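Local coordinates for pullulanase (Bacillus acidopullulyticus, PDB 2WAN), which hydrolyses the alpha-1,6-glucosidic linkages of pullulan and, as a starch-debranching type of glycoside hydrolase, probably those of related branched glucans, at residues A[203-208]-A[238-243]; A[338-343]-A[354-359]; A[444-449]-A[799-804]. All blocks are in the same frame, centred on the assembly; numbering follows the deposited sequence.

Interaction 1: residues A[203-208]-A[238-243]; sequences GTLPAG and EKVTFT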
loop_
_atom_site.group_PDB
_atom_site.type_symbol
_atom_site.label_atom_id
_atom_site.label_comp_id
_atom_site.label_asym_id
_atom_site.label_seq_id
_atom_site.Cartn_x
_atom_site.Cartn_y
_atom_site.Cartn_z
ATOM N N GLY A 203 -28.980 28.523 8.219
ATOM C CA GLY A 203 -28.396 28.661 9.543
ATOM C C GLY A 203 -29.134 29.739 10.298
ATOM O O GLY A 203 -29.789 30.587 9.690
ATOM N N THR A 204 -29.037 29.706 11.623
ATOM C CA THR A 204 -29.684 30.713 12.461
ATOM C C THR A 204 -28.697 31.807 12.839
ATOM O O THR A 204 -27.604 31.530 13.330
ATOM C CB THR A 204 -30.320 30.090 13.730
ATOM O OG1 THR A 204 -31.071 28.930 13.358
ATOM C CG2 THR A 204 -31.250 31.091 14.414
ATOM N N LEU A 205 -29.103 33.047 12.590
ATOM C CA LEU A 205 -28.286 34.224 12.850
ATOM C C LEU A 205 -28.907 35.087 13.943
ATOM O O LEU A 205 -30.113 35.324 13.925
ATOM C CB LEU A 205 -28.140 35.046 11.562
ATOM C CG LEU A 205 -26.821 35.139 10.778
ATOM C CD1 LEU A 205 -25.802 34.066 11.134
ATOM C CD2 LEU A 205 -27.091 35.165 9.273
ATOM N N PRO A 206 -28.085 35.560 14.901
ATOM C CA PRO A 206 -28.574 36.549 15.867
ATOM C C PRO A 206 -28.902 37.878 15.183
ATOM O O PRO A 206 -28.397 38.151 14.086
ATOM C CB PRO A 206 -27.389 36.724 16.827
ATOM C CG PRO A 206 -26.559 35.488 16.652
ATOM C CD PRO A 206 -26.705 35.136 15.204
ATOM N N ALA A 207 -29.742 38.688 15.826
ATOM C CA ALA A 207 -30.099 40.016 15.324
ATOM C C ALA A 207 -28.864 40.841 14.959
ATOM O O ALA A 207 -27.816 40.713 15.599
ATOM C CB ALA A 207 -30.939 40.758 16.352
ATOM N N GLY A 208 -28.989 41.675 13.929
ATOM C CA GLY A 208 -27.919 42.602 13.551
ATOM C C GLY A 208 -27.710 42.760 12.058
ATOM O O GLY A 208 -28.421 42.156 11.254
ATOM N N GLU A 238 -33.185 35.130 13.249
ATOM C CA GLU A 238 -33.909 34.484 12.153
ATOM C C GLU A 238 -33.064 33.386 11.509
ATOM O O GLU A 238 -31.848 33.531 11.359
ATOM C CB GLU A 238 -34.305 35.522 11.097
ATOM C CG GLU A 238 -35.315 35.034 10.068
ATOM C CD GLU A 238 -35.673 36.093 9.038
ATOM O OE1 GLU A 238 -36.125 35.715 7.938
ATOM O OE2 GLU A 238 -35.510 37.299 9.320
ATOM N N LYS A 239 -33.717 32.288 11.141
ATOM C CA LYS A 239 -33.095 31.267 10.310
ATOM C C LYS A 239 -33.096 31.787 8.878
ATOM O O LYS A 239 -34.141 32.186 8.351
ATOM C CB LYS A 239 -33.866 29.946 10.406
ATOM C CG LYS A 239 -33.147 28.754 9.784
ATOM C CD LYS A 239 -34.081 27.554 9.659
ATOM C CE LYS A 239 -33.446 26.440 8.844
ATOM N NZ LYS A 239 -34.397 25.315 8.631
ATOM N N VAL A 240 -31.919 31.811 8.261
ATOM C CA VAL A 240 -31.772 32.358 6.918
ATOM C C VAL A 240 -31.261 31.290 5.957
ATOM O O VAL A 240 -30.373 30.504 6.292
ATOM C CB VAL A 240 -30.822 33.586 6.900
ATOM C CG1 VAL A 240 -30.804 34.246 5.520
ATOM C CG2 VAL A 240 -31.222 34.603 7.965
ATOM N N THR A 241 -31.838 31.256 4.764
ATOM C CA THR A 241 -31.328 30.409 3.701
ATOM C C THR A 241 -30.570 31.265 2.692
ATOM O O THR A 241 -31.069 32.305 2.245
ATOM C CB THR A 241 -32.457 29.597 3.024
ATOM O OG1 THR A 241 -33.064 28.743 4.001
ATOM C CG2 THR A 241 -31.914 28.733 1.889
ATOM N N PHE A 242 -29.356 30.818 2.370
ATOM C CA PHE A 242 -28.487 31.439 1.372
ATOM C C PHE A 242 -28.427 30.542 0.151
ATOM O O PHE A 242 -28.299 29.324 0.280
ATOM C CB PHE A 242 -27.085 31.661 1.948
ATOM C CG PHE A 242 -27.069 32.552 3.153
ATOM C CD1 PHE A 242 -26.888 33.926 3.012
ATOM C CD2 PHE A 242 -27.254 32.025 4.434
ATOM C CE1 PHE A 242 -26.883 34.764 4.121
ATOM C CE2 PHE A 242 -27.244 32.852 5.550
ATOM C CZ PHE A 242 -27.062 34.226 5.399
ATOM N N THR A 243 -28.522 31.146 -1.030
ATOM C CA THR A 243 -28.675 30.402 -2.271
ATOM C C THR A 243 -27.672 30.819 -3.339
ATOM O O THR A 243 -27.425 32.007 -3.540
ATOM C CB THR A 243 -30.117 30.576 -2.827
ATOM O OG1 THR A 243 -31.058 30.081 -1.874
ATOM C CG2 THR A 243 -30.298 29.830 -4.129
#
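Leu205 and Glu238 form a hydrogen-bonded antiparallel pair: Leu205 N gives its hydrogen to Glu238 O at 3.0 Å in an almost straight bond (177°), and Glu238 N returns one to Leu205 O. A second such pair joins Gly203 and Val240, where Val240 N reaches Gly203 O at 2.8 Å. Between them, Thr204 and Lys239 bring their CA atoms to 4.1 Å as a non-hydrogen-bonded pair, with OG1 of Thr204 lying across the start of the lysine chain.

The side chain of Leu205 leaves on the face shared with Glu238 and Val240, where the Phe242 ring also reaches it. Its CB passes 4.0 Å from Glu238 O, and CD1 turns off without meeting strand 238-243. CD2 does the touching: it comes to the edge of the Phe242 ring, near the ring plane and 4.0 Å from CZ, and lies 4.4 Å from Val240 CG2. Phe242 CG stands opposite its own carbonyl carbon (chi1 -60°), which places the ring edge at this methyl. Val240 CG1 in turn sits over one face of that ring, near its rim. Leu231 packs on both Leu205 and Phe242 from strand 223-233. The arrangement is a central strand pair in the four-stranded antiparallel sheet of the X25 domain of pullulanase.

Interaction 2: residues A[338-343]-A[354-359]; sequences NVQLLL and QLEMQK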
loop_
_atom_site.group_PDB
_atom_site.type_symbol
_atom_site.label_atom_id
_atom_site.label_comp_id
_atom_site.label_asym_id
_atom_site.label_seq_id
_atom_site.Cartn_x
_atom_site.Cartn_y
_atom_site.Cartn_z
ATOM N N ASN A 338 -19.636 -13.133 -25.309
ATOM C CA ASN A 338 -19.286 -14.546 -25.356
ATOM C C ASN A 338 -17.982 -14.813 -24.620
ATOM O O ASN A 338 -17.055 -14.000 -24.693
ATOM C CB ASN A 338 -19.135 -15.017 -26.804
ATOM C CG ASN A 338 -19.224 -16.524 -26.933
ATOM O OD1 ASN A 338 -19.752 -17.199 -26.057
ATOM N ND2 ASN A 338 -18.701 -17.057 -28.031
ATOM N N VAL A 339 -17.924 -15.946 -23.921
ATOM C CA VAL A 339 -16.660 -16.450 -23.361
ATOM C C VAL A 339 -16.504 -17.929 -23.708
ATOM O O VAL A 339 -17.410 -18.727 -23.465
ATOM C CB VAL A 339 -16.550 -16.259 -21.820
ATOM C CG1 VAL A 339 -15.172 -16.724 -21.328
ATOM C CG2 VAL A 339 -16.772 -14.805 -21.409
ATOM N N GLN A 340 -15.367 -18.277 -24.299
ATOM C CA GLN A 340 -15.040 -19.673 -24.552
ATOM C C GLN A 340 -13.804 -20.095 -23.756
ATOM O O GLN A 340 -12.918 -19.273 -23.478
ATOM C CB GLN A 340 -14.795 -19.886 -26.040
ATOM C CG GLN A 340 -16.022 -19.549 -26.877
ATOM C CD GLN A 340 -15.962 -20.178 -28.250
ATOM O OE1 GLN A 340 -15.725 -19.494 -29.242
ATOM N NE2 GLN A 340 -16.161 -21.489 -28.310
ATOM N N LEU A 341 -13.770 -21.377 -23.399
ATOM C CA LEU A 341 -12.597 -22.008 -22.784
ATOM C C LEU A 341 -11.732 -22.651 -23.867
ATOM O O LEU A 341 -12.231 -23.467 -24.659
ATOM C CB LEU A 341 -13.054 -23.069 -21.763
ATOM C CG LEU A 341 -11.979 -23.907 -21.053
ATOM C CD1 LEU A 341 -11.175 -23.021 -20.081
ATOM C CD2 LEU A 341 -12.619 -25.072 -20.305
ATOM N N LEU A 342 -10.442 -22.300 -23.886
ATOM C CA LEU A 342 -9.478 -22.910 -24.799
ATOM C C LEU A 342 -8.585 -23.829 -23.982
ATOM O O LEU A 342 -7.915 -23.380 -23.048
ATOM C CB LEU A 342 -8.629 -21.854 -25.534
ATOM C CG LEU A 342 -9.393 -20.719 -26.241
ATOM C CD1 LEU A 342 -8.433 -19.777 -26.983
ATOM C CD2 LEU A 342 -10.387 -21.307 -27.208
ATOM N N LEU A 343 -8.629 -25.117 -24.315
ATOM C CA LEU A 343 -7.855 -26.158 -23.628
ATOM C C LEU A 343 -6.733 -26.658 -24.515
ATOM O O LEU A 343 -6.957 -26.917 -25.704
ATOM C CB LEU A 343 -8.766 -27.345 -23.248
ATOM C CG LEU A 343 -9.707 -27.135 -22.063
ATOM C CD1 LEU A 343 -10.604 -28.360 -21.874
ATOM C CD2 LEU A 343 -8.955 -26.834 -20.757
ATOM N N GLN A 354 -11.883 -26.413 -27.901
ATOM C CA GLN A 354 -12.494 -25.131 -27.671
ATOM C C GLN A 354 -13.947 -25.339 -27.245
ATOM O O GLN A 354 -14.721 -25.997 -27.954
ATOM C CB GLN A 354 -12.389 -24.306 -28.951
ATOM C CG GLN A 354 -13.130 -22.984 -28.913
ATOM C CD GLN A 354 -12.658 -22.033 -29.993
ATOM O OE1 GLN A 354 -13.324 -21.044 -30.295
ATOM N NE2 GLN A 354 -11.496 -22.320 -30.575
ATOM N N LEU A 355 -14.315 -24.812 -26.082
ATOM C CA LEU A 355 -15.656 -25.052 -25.540
ATOM C C LEU A 355 -16.384 -23.773 -25.170
ATOM O O LEU A 355 -15.795 -22.861 -24.588
ATOM C CB LEU A 355 -15.588 -25.954 -24.306
ATOM C CG LEU A 355 -14.998 -27.349 -24.500
ATOM C CD1 LEU A 355 -14.574 -27.928 -23.168
ATOM C CD2 LEU A 355 -16.036 -28.247 -25.176
ATOM N N GLU A 356 -17.674 -23.707 -25.494
ATOM C CA GLU A 356 -18.490 -22.588 -25.055
ATOM C C GLU A 356 -18.703 -22.653 -23.534
ATOM O O GLU A 356 -19.055 -23.706 -22.988
ATOM C CB GLU A 356 -19.851 -22.586 -25.774
ATOM C CG GLU A 356 -19.836 -21.988 -27.163
ATOM C CD GLU A 356 -19.648 -20.480 -27.146
ATOM O OE1 GLU A 356 -19.181 -19.946 -28.166
ATOM O OE2 GLU A 356 -19.968 -19.836 -26.121
ATOM N N MET A 357 -18.472 -21.540 -22.845
ATOM C CA MET A 357 -18.862 -21.451 -21.436
ATOM C C MET A 357 -20.302 -20.940 -21.328
ATOM O O MET A 357 -20.876 -20.473 -22.317
ATOM C CB MET A 357 -17.878 -20.588 -20.633
ATOM C CG MET A 357 -16.454 -21.146 -20.681
ATOM S SD MET A 357 -15.222 -20.176 -19.756
ATOM C CE MET A 357 -15.724 -20.507 -18.059
ATOM N N GLN A 358 -20.867 -21.048 -20.131
ATOM C CA GLN A 358 -22.270 -20.732 -19.879
ATOM C C GLN A 358 -22.382 -19.485 -19.026
ATOM O O GLN A 358 -21.748 -19.396 -17.976
ATOM C CB GLN A 358 -22.961 -21.887 -19.147
ATOM C CG GLN A 358 -22.773 -23.267 -19.758
ATOM C CD GLN A 358 -23.132 -24.395 -18.790
ATOM O OE1 GLN A 358 -23.993 -24.240 -17.911
ATOM N NE2 GLN A 358 -22.476 -25.541 -18.957
ATOM N N LYS A 359 -23.195 -18.532 -19.476
ATOM C CA LYS A 359 -23.566 -17.382 -18.645
ATOM C C LYS A 359 -24.145 -17.858 -17.315
ATOM O O LYS A 359 -25.059 -18.689 -17.285
ATOM C CB LYS A 359 -24.585 -16.493 -19.363
ATOM C CG LYS A 359 -23.984 -15.302 -20.063
ATOM C CD LYS A 359 -25.042 -14.458 -20.797
ATOM C CE LYS A 359 -24.396 -13.309 -21.581
ATOM N NZ LYS A 359 -25.329 -12.650 -22.537
#
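Asn338 and Glu356 meet with their amide and carboxylate nearly coplanar, 6° apart. Asn338 ND2 donates to Glu356 OE1 at 2.9 Å, nearly straight at 166°, and the acceptor offers its syn lone pair while lying in the amide plane. The Asn338 side chain reaches across because CG stands opposite the backbone N (chi1 -161°), and the bend in the Glu356 chain carries its carboxylate back to meet it. Replacing the asparagine by an alanine removes the amide, and Glu356 OE1 is then likely to lose this donor, its carboxylate freer to turn.

Three backbone bonds join the strands. Leu341 and Leu355 exchange two, with Leu341 N 2.8 Å from Leu355 O and Leu355 N 2.9 Å from Leu341 O, while Val339 O takes the N-H of Met357 at 3.1 Å. The opposite edge of the first strand is used too, Asn338, Gln340 and Leu342 bonding to Thr383, Gln381 and Leu379. Gln354 OE1 has a weak bond from Gln381 NE2, and the aliphatic part of Gln354 lies alongside Leu342, with Gln354 CG 3.6 Å from Leu342 CD2.

On the other face Met357 SD packs 3.8 Å from Val339 CG1. This hairpin of the CBM48 domain thus lies between strand 377-383, beside 338-344, and strand 364-370, beside 353-359, while Phe329 of strand 326-332 packs on Leu341 and Met357.

Interaction 3: residues A[444-449]-A[799-804]; sequences SIDANS and VNQFDW
Trp804 has Ser449 O over one face of its indole, with Ser449 CA 3.4 Å from Trp804 CD1, and CB of Phe802 over the opposite face, toward the rim. The amide of Asn448 meets the edge of the ring, OD1 near the ring plane and the two planes 80° apart. The indole is also held at NE1, which bonds to Phe443 O.

With CG between its own backbone N and carbonyl carbon (chi1 70°), Asn448 brings its amide to Asp803 and Trp804 and uses both ends. Its OD1 accepts from Trp804 N at 3.1 Å, the donor tilted from the carbonyl plane, while ND2 gives to Asp803 OD1 at 2.9 Å. That bond lies in the amide plane of Asn448 but meets the carboxylate on its anti side, well out of the carboxylate plane. Asp803 OD1 is shared with Ser805 OG, just where the chain turns into helix 805-809.

Both segments belong to the catalytic alpha-amylase-type barrel: 444-449 comes after the first strand, 435-438, and helix 440-444; 799-804 ends helix 797-800 and continues as a loop, after the last strand, 773-777. Those two strands lie side by side in the closed eight-stranded barrel. A type I turn from Asp446 to Ser449 shapes the first segment, strengthened by an Asx turn in which Asp446 OD1 takes the N-H of Asn448 at 3.0 Å. Ser449 OG donates to Ser444 O at 2.8 Å.

The other carboxylate oxygen of Asp446, OD2, rests 3.1 Å from Gln801 CD, the two flat groups 29° apart, in a contact without a hydrogen bond. A water completes the crossing, accepting from Asp446 N at 3.0 Å and donating to Phe802 O at 2.7 Å.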
loop_
_atom_site.group_PDB
_atom_site.type_symbol
_atom_site.label_atom_id
_atom_site.label_comp_id
_atom_site.label_asym_id
_atom_site.label_seq_id
_atom_site.Cartn_x
_atom_site.Cartn_y
_atom_site.Cartn_z
ATOM N N SER A 444 21.706 -15.151 -2.263
ATOM C CA SER A 444 22.611 -16.292 -2.460
ATOM C C SER A 444 23.379 -16.314 -3.795
ATOM O O SER A 444 24.167 -17.222 -4.035
ATOM C CB SER A 444 21.785 -17.586 -2.338
ATOM O OG SER A 444 20.818 -17.636 -3.384
ATOM N N ILE A 445 23.169 -15.324 -4.653
ATOM C CA ILE A 445 23.743 -15.376 -6.014
ATOM C C ILE A 445 25.280 -15.281 -6.060
ATOM O O ILE A 445 25.907 -15.808 -6.990
ATOM C CB ILE A 445 23.123 -14.288 -6.924
ATOM C CG1 ILE A 445 23.455 -14.514 -8.413
ATOM C CG2 ILE A 445 23.584 -12.867 -6.494
ATOM C CD1 ILE A 445 22.919 -15.818 -9.004
ATOM N N ASP A 446 25.881 -14.609 -5.078
ATOM C CA ASP A 446 27.349 -14.381 -5.103
ATOM C C ASP A 446 28.086 -15.718 -5.101
ATOM O O ASP A 446 27.720 -16.630 -4.373
ATOM C CB ASP A 446 27.770 -13.532 -3.900
ATOM C CG ASP A 446 29.155 -12.877 -4.070
ATOM O OD1 ASP A 446 30.134 -13.551 -4.466
ATOM O OD2 ASP A 446 29.259 -11.664 -3.754
ATOM N N ALA A 447 29.131 -15.833 -5.921
ATOM C CA ALA A 447 29.977 -17.025 -5.913
ATOM C C ALA A 447 30.518 -17.369 -4.524
ATOM O O ALA A 447 30.867 -18.532 -4.255
ATOM C CB ALA A 447 31.146 -16.844 -6.875
ATOM N N ASN A 448 30.596 -16.363 -3.647
ATOM C CA ASN A 448 31.118 -16.566 -2.297
ATOM C C ASN A 448 30.056 -16.949 -1.237
ATOM O O ASN A 448 30.372 -17.030 -0.059
ATOM C CB ASN A 448 31.961 -15.346 -1.842
ATOM C CG ASN A 448 31.134 -14.081 -1.569
ATOM O OD1 ASN A 448 29.930 -14.128 -1.303
ATOM N ND2 ASN A 448 31.823 -12.929 -1.571
ATOM N N SER A 449 28.821 -17.198 -1.671
ATOM C CA SER A 449 27.688 -17.324 -0.725
ATOM C C SER A 449 27.658 -18.662 0.010
ATOM O O SER A 449 27.004 -18.778 1.047
ATOM C CB SER A 449 26.338 -17.097 -1.434
ATOM O OG SER A 449 25.942 -18.285 -2.110
ATOM N N VAL A 799 25.917 -4.933 -8.009
ATOM C CA VAL A 799 25.319 -3.859 -7.196
ATOM C C VAL A 799 24.543 -4.433 -5.995
ATOM O O VAL A 799 24.796 -4.063 -4.843
ATOM C CB VAL A 799 24.414 -2.942 -8.060
ATOM C CG1 VAL A 799 23.675 -1.920 -7.218
ATOM C CG2 VAL A 799 25.273 -2.224 -9.162
ATOM N N ASN A 800 23.631 -5.363 -6.272
ATOM C CA ASN A 800 22.644 -5.820 -5.275
ATOM C C ASN A 800 22.957 -7.047 -4.429
ATOM O O ASN A 800 22.306 -7.268 -3.399
ATOM C CB ASN A 800 21.303 -6.085 -5.984
ATOM C CG ASN A 800 20.600 -4.818 -6.384
ATOM O OD1 ASN A 800 20.199 -4.030 -5.531
ATOM N ND2 ASN A 800 20.425 -4.616 -7.689
ATOM N N GLN A 801 23.907 -7.878 -4.839
ATOM C CA GLN A 801 24.048 -9.172 -4.160
ATOM C C GLN A 801 24.471 -9.040 -2.702
ATOM O O GLN A 801 25.064 -8.009 -2.295
ATOM C CB GLN A 801 25.047 -10.064 -4.894
ATOM C CG GLN A 801 26.528 -9.652 -4.679
ATOM C CD GLN A 801 27.428 -10.161 -5.794
ATOM O OE1 GLN A 801 27.123 -11.177 -6.416
ATOM N NE2 GLN A 801 28.553 -9.464 -6.038
ATOM N N PHE A 802 24.151 -10.068 -1.915
ATOM C CA PHE A 802 24.817 -10.258 -0.626
ATOM C C PHE A 802 26.246 -10.736 -0.926
ATOM O O PHE A 802 26.458 -11.867 -1.387
ATOM C CB PHE A 802 24.063 -11.282 0.237
ATOM C CG PHE A 802 22.847 -10.728 0.941
ATOM C CD1 PHE A 802 22.010 -9.789 0.329
ATOM C CD2 PHE A 802 22.529 -11.184 2.216
ATOM C CE1 PHE A 802 20.869 -9.287 1.004
ATOM C CE2 PHE A 802 21.395 -10.705 2.887
ATOM C CZ PHE A 802 20.571 -9.762 2.285
ATOM N N ASP A 803 27.223 -9.847 -0.704
ATOM C CA ASP A 803 28.624 -10.176 -0.840
ATOM C C ASP A 803 29.028 -10.645 0.552
ATOM O O ASP A 803 29.224 -9.825 1.468
ATOM C CB ASP A 803 29.415 -8.926 -1.282
ATOM C CG ASP A 803 30.925 -9.106 -1.151
ATOM O OD1 ASP A 803 31.380 -10.204 -0.793
ATOM O OD2 ASP A 803 31.666 -8.135 -1.412
ATOM N N TRP A 804 29.104 -11.968 0.726
ATOM C CA TRP A 804 29.274 -12.544 2.057
ATOM C C TRP A 804 30.675 -12.354 2.639
ATOM O O TRP A 804 30.864 -12.530 3.832
ATOM C CB TRP A 804 28.859 -14.024 2.062
ATOM C CG TRP A 804 27.365 -14.211 1.841
ATOM C CD1 TRP A 804 26.713 -14.323 0.639
ATOM C CD2 TRP A 804 26.341 -14.265 2.854
ATOM N NE1 TRP A 804 25.359 -14.488 0.847
ATOM C CE2 TRP A 804 25.104 -14.455 2.191
ATOM C CE3 TRP A 804 26.354 -14.175 4.258
ATOM C CZ2 TRP A 804 23.879 -14.555 2.881
ATOM C CZ3 TRP A 804 25.128 -14.280 4.953
ATOM C CH2 TRP A 804 23.912 -14.477 4.258
HETATM O O HOH W 1 24.780 -13.697 -2.458
#

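In the fold
All three contacts are partly buried, but they belong to separate parts of the chain. Interactions 1 and 2 are antiparallel strand pairs in two different beta domains, their centres about 65 Å apart; each has buried apolar side chains mainly on one face and polar or charged ones mainly on the other. The hydrogen bonds of interaction 1 are all between backbones, whereas interaction 2 adds an amide-carboxylate bond on its polar face. Interaction 3 has no strand pairing: it joins segments 350 residues apart, using one side-chain-to-backbone bond, one between side chains, a bridging water and a tryptophan face. It lies about 74 Å from interaction 1 and 48 Å from interaction 2, centre to centre.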